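Local coordinates for protein male-specific lethal-3 (Drosophila melanogaster, PDB 3M9Q) that reads methylated histone H3 through its chromodomain, within the MSL acetyltransferase complex that doubles transcription of the single male X chromosome, at residues A[28-33]-A[38-43]. The protein carries 1 engineered substitution. Numbering follows the deposited sequence.
Sequences CYEPDK and VLYTSK
Cys28 and Tyr40 face each other as an antiparallel hydrogen-bonded pair in the beta hairpin formed by strands 25-29 and 39-51 of the chromodomain's curved sheet. Both of their backbone bonds close, Cys28 N to Tyr40 O at 2.9 Å and Tyr40 N to Cys28 O at 2.8 Å. One residue on, Tyr29 and Leu39 form the non-hydrogen-bonded pair. Beyond it the pairing runs past the regular strands into the loop, where Glu30 N donates to Val38 O at 2.9 Å with an N-H...O angle of 169°. Tyr40 O is gripped twice: Ser42 OG also donates to it, from the face of the carbonyl plane opposite to Cys28 N.

Apolar contact is concentrated on the face carrying Tyr29 and Leu39. Leu39 CD2 sits 3.5 Å from the centroid of the Tyr29 ring and 7° off its normal, a CH-pi contact centred on one ring face. The same two side chains touch Leu95 of helix 86-100, so this face of the hairpin packs against the helix that ends this fragment. Nearer the loop, Val38 CG2 meets Glu30 CB at 3.7 Å.

On the side of the sheet that carries Tyr40, the loop residue Glu30 supplies the polar side-chain contact. Glu30 runs alongside Tyr40 because its CG points away from the backbone N and the chain bends at chi2; its carboxylate plane is turned 86° from the ring. Its two oxygens divide their work between strand and loop. Glu30 OE2 accepts from Asp32 N at 3.0 Å through its anti lone pair, which helps fix the carboxylate's rotation, while Glu30 OE1, at the ring edge and in its plane, takes a very short hydrogen bond of 2.4 Å from Tyr40 OH.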
loop_
_atom_site.group_PDB
_atom_site.type_symbol
_atom_site.label_atom_id
_atom_site.label_comp_id
_atom_site.label_asym_id
_atom_site.label_seq_id
_atom_site.Cartn_x
_atom_site.Cartn_y
_atom_site.Cartn_z
ATOM N N CYS A 28 -3.027 2.931 0.068
ATOM C CA CYS A 28 -2.631 1.908 1.034
ATOM C C CYS A 28 -3.690 1.731 2.108
ATOM O O CYS A 28 -4.099 2.685 2.757
ATOM C CB CYS A 28 -1.312 2.306 1.710
ATOM S SG CYS A 28 -0.645 1.061 2.855
ATOM N N TYR A 29 -4.093 0.490 2.333
ATOM C CA TYR A 29 -5.056 0.187 3.404
ATOM C C TYR A 29 -4.458 0.413 4.778
ATOM O O TYR A 29 -3.320 0.078 5.053
ATOM C CB TYR A 29 -5.570 -1.254 3.311
ATOM C CG TYR A 29 -6.724 -1.431 2.363
ATOM C CD1 TYR A 29 -7.967 -0.885 2.651
ATOM C CD2 TYR A 29 -6.570 -2.121 1.177
ATOM C CE1 TYR A 29 -9.029 -1.051 1.792
ATOM C CE2 TYR A 29 -7.630 -2.290 0.305
ATOM C CZ TYR A 29 -8.857 -1.747 0.621
ATOM O OH TYR A 29 -9.945 -1.879 -0.220
ATOM N N GLU A 30 -5.281 0.988 5.640
ATOM C CA GLU A 30 -4.990 1.096 7.073
ATOM C C GLU A 30 -4.594 -0.265 7.655
ATOM O O GLU A 30 -5.339 -1.225 7.506
ATOM C CB GLU A 30 -6.244 1.614 7.802
ATOM C CG GLU A 30 -6.243 1.453 9.307
ATOM C CD GLU A 30 -5.232 2.334 9.953
ATOM O OE1 GLU A 30 -5.446 3.579 9.885
ATOM O OE2 GLU A 30 -4.253 1.818 10.526
ATOM N N PRO A 31 -3.433 -0.356 8.328
ATOM C CA PRO A 31 -3.007 -1.656 8.851
ATOM C C PRO A 31 -3.678 -2.075 10.165
ATOM O O PRO A 31 -3.693 -3.250 10.500
ATOM C CB PRO A 31 -1.497 -1.459 9.070
ATOM C CG PRO A 31 -1.346 -0.028 9.337
ATOM C CD PRO A 31 -2.356 0.648 8.445
ATOM N N ASP A 32 -4.199 -1.119 10.911
ATOM C CA ASP A 32 -4.863 -1.403 12.192
ATOM C C ASP A 32 -6.225 -2.061 11.948
ATOM O O ASP A 32 -7.153 -1.440 11.446
ATOM C CB ASP A 32 -5.004 -0.094 12.969
ATOM C CG ASP A 32 -5.585 -0.272 14.349
ATOM O OD1 ASP A 32 -6.072 -1.373 14.680
ATOM O OD2 ASP A 32 -5.539 0.714 15.116
ATOM N N LYS A 33 -6.314 -3.336 12.308
ATOM C CA LYS A 33 -7.526 -4.141 12.050
ATOM C C LYS A 33 -8.692 -3.810 12.971
ATOM O O LYS A 33 -9.795 -4.325 12.791
ATOM C CB LYS A 33 -7.205 -5.640 12.102
ATOM C CG LYS A 33 -6.268 -6.087 10.989
ATOM C CD LYS A 33 -6.026 -7.594 11.021
ATOM C CE LYS A 33 -5.154 -8.072 9.870
ATOM N NZ LYS A 33 -3.728 -7.691 10.048
ATOM N N VAL A 38 -9.941 2.079 5.680
ATOM C CA VAL A 38 -9.700 3.320 4.939
ATOM C C VAL A 38 -8.410 3.182 4.148
ATOM O O VAL A 38 -7.577 2.320 4.429
ATOM C CB VAL A 38 -9.619 4.573 5.859
ATOM C CG1 VAL A 38 -10.984 4.891 6.490
ATOM C CG2 VAL A 38 -8.537 4.412 6.918
ATOM N N LEU A 39 -8.268 4.061 3.162
ATOM C CA LEU A 39 -7.116 4.092 2.257
ATOM C C LEU A 39 -6.364 5.398 2.374
ATOM O O LEU A 39 -6.961 6.472 2.421
ATOM C CB LEU A 39 -7.571 3.922 0.809
ATOM C CG LEU A 39 -8.063 2.524 0.438
ATOM C CD1 LEU A 39 -8.985 2.569 -0.786
ATOM C CD2 LEU A 39 -6.881 1.568 0.218
ATOM N N TYR A 40 -5.045 5.294 2.405
ATOM C CA TYR A 40 -4.163 6.460 2.458
ATOM C C TYR A 40 -3.425 6.653 1.154
ATOM O O TYR A 40 -2.812 5.721 0.630
ATOM C CB TYR A 40 -3.139 6.295 3.578
ATOM C CG TYR A 40 -3.772 6.147 4.949
ATOM C CD1 TYR A 40 -4.471 7.192 5.536
ATOM C CD2 TYR A 40 -3.712 4.953 5.638
ATOM C CE1 TYR A 40 -5.066 7.046 6.790
ATOM C CE2 TYR A 40 -4.293 4.807 6.887
ATOM C CZ TYR A 40 -4.957 5.848 7.458
ATOM O OH TYR A 40 -5.546 5.703 8.702
ATOM N N THR A 41 -3.455 7.871 0.640
ATOM C CA THR A 41 -2.698 8.227 -0.563
ATOM C C THR A 41 -1.217 8.229 -0.225
ATOM O O THR A 41 -0.778 8.880 0.718
ATOM C CB THR A 41 -3.138 9.594 -1.087
ATOM O OG1 THR A 41 -4.571 9.593 -1.197
ATOM C CG2 THR A 41 -2.513 9.906 -2.435
ATOM N N SER A 42 -0.466 7.452 -0.991
ATOM C CA SER A 42 0.926 7.141 -0.677
ATOM C C SER A 42 1.808 7.189 -1.917
ATOM O O SER A 42 1.329 7.144 -3.044
ATOM C CB SER A 42 0.997 5.733 -0.071
ATOM O OG SER A 42 0.104 5.586 1.025
ATOM N N LYS A 43 3.109 7.277 -1.687
ATOM C CA LYS A 43 4.111 7.298 -2.751
ATOM C C LYS A 43 5.120 6.195 -2.499
ATOM O O LYS A 43 5.635 6.057 -1.391
ATOM C CB LYS A 43 4.817 8.659 -2.772
ATOM C CG LYS A 43 5.937 8.812 -3.803
ATOM C CD LYS A 43 6.632 10.161 -3.643
ATOM C CE LYS A 43 7.719 10.409 -4.671
ATOM N NZ LYS A 43 8.404 11.715 -4.404
#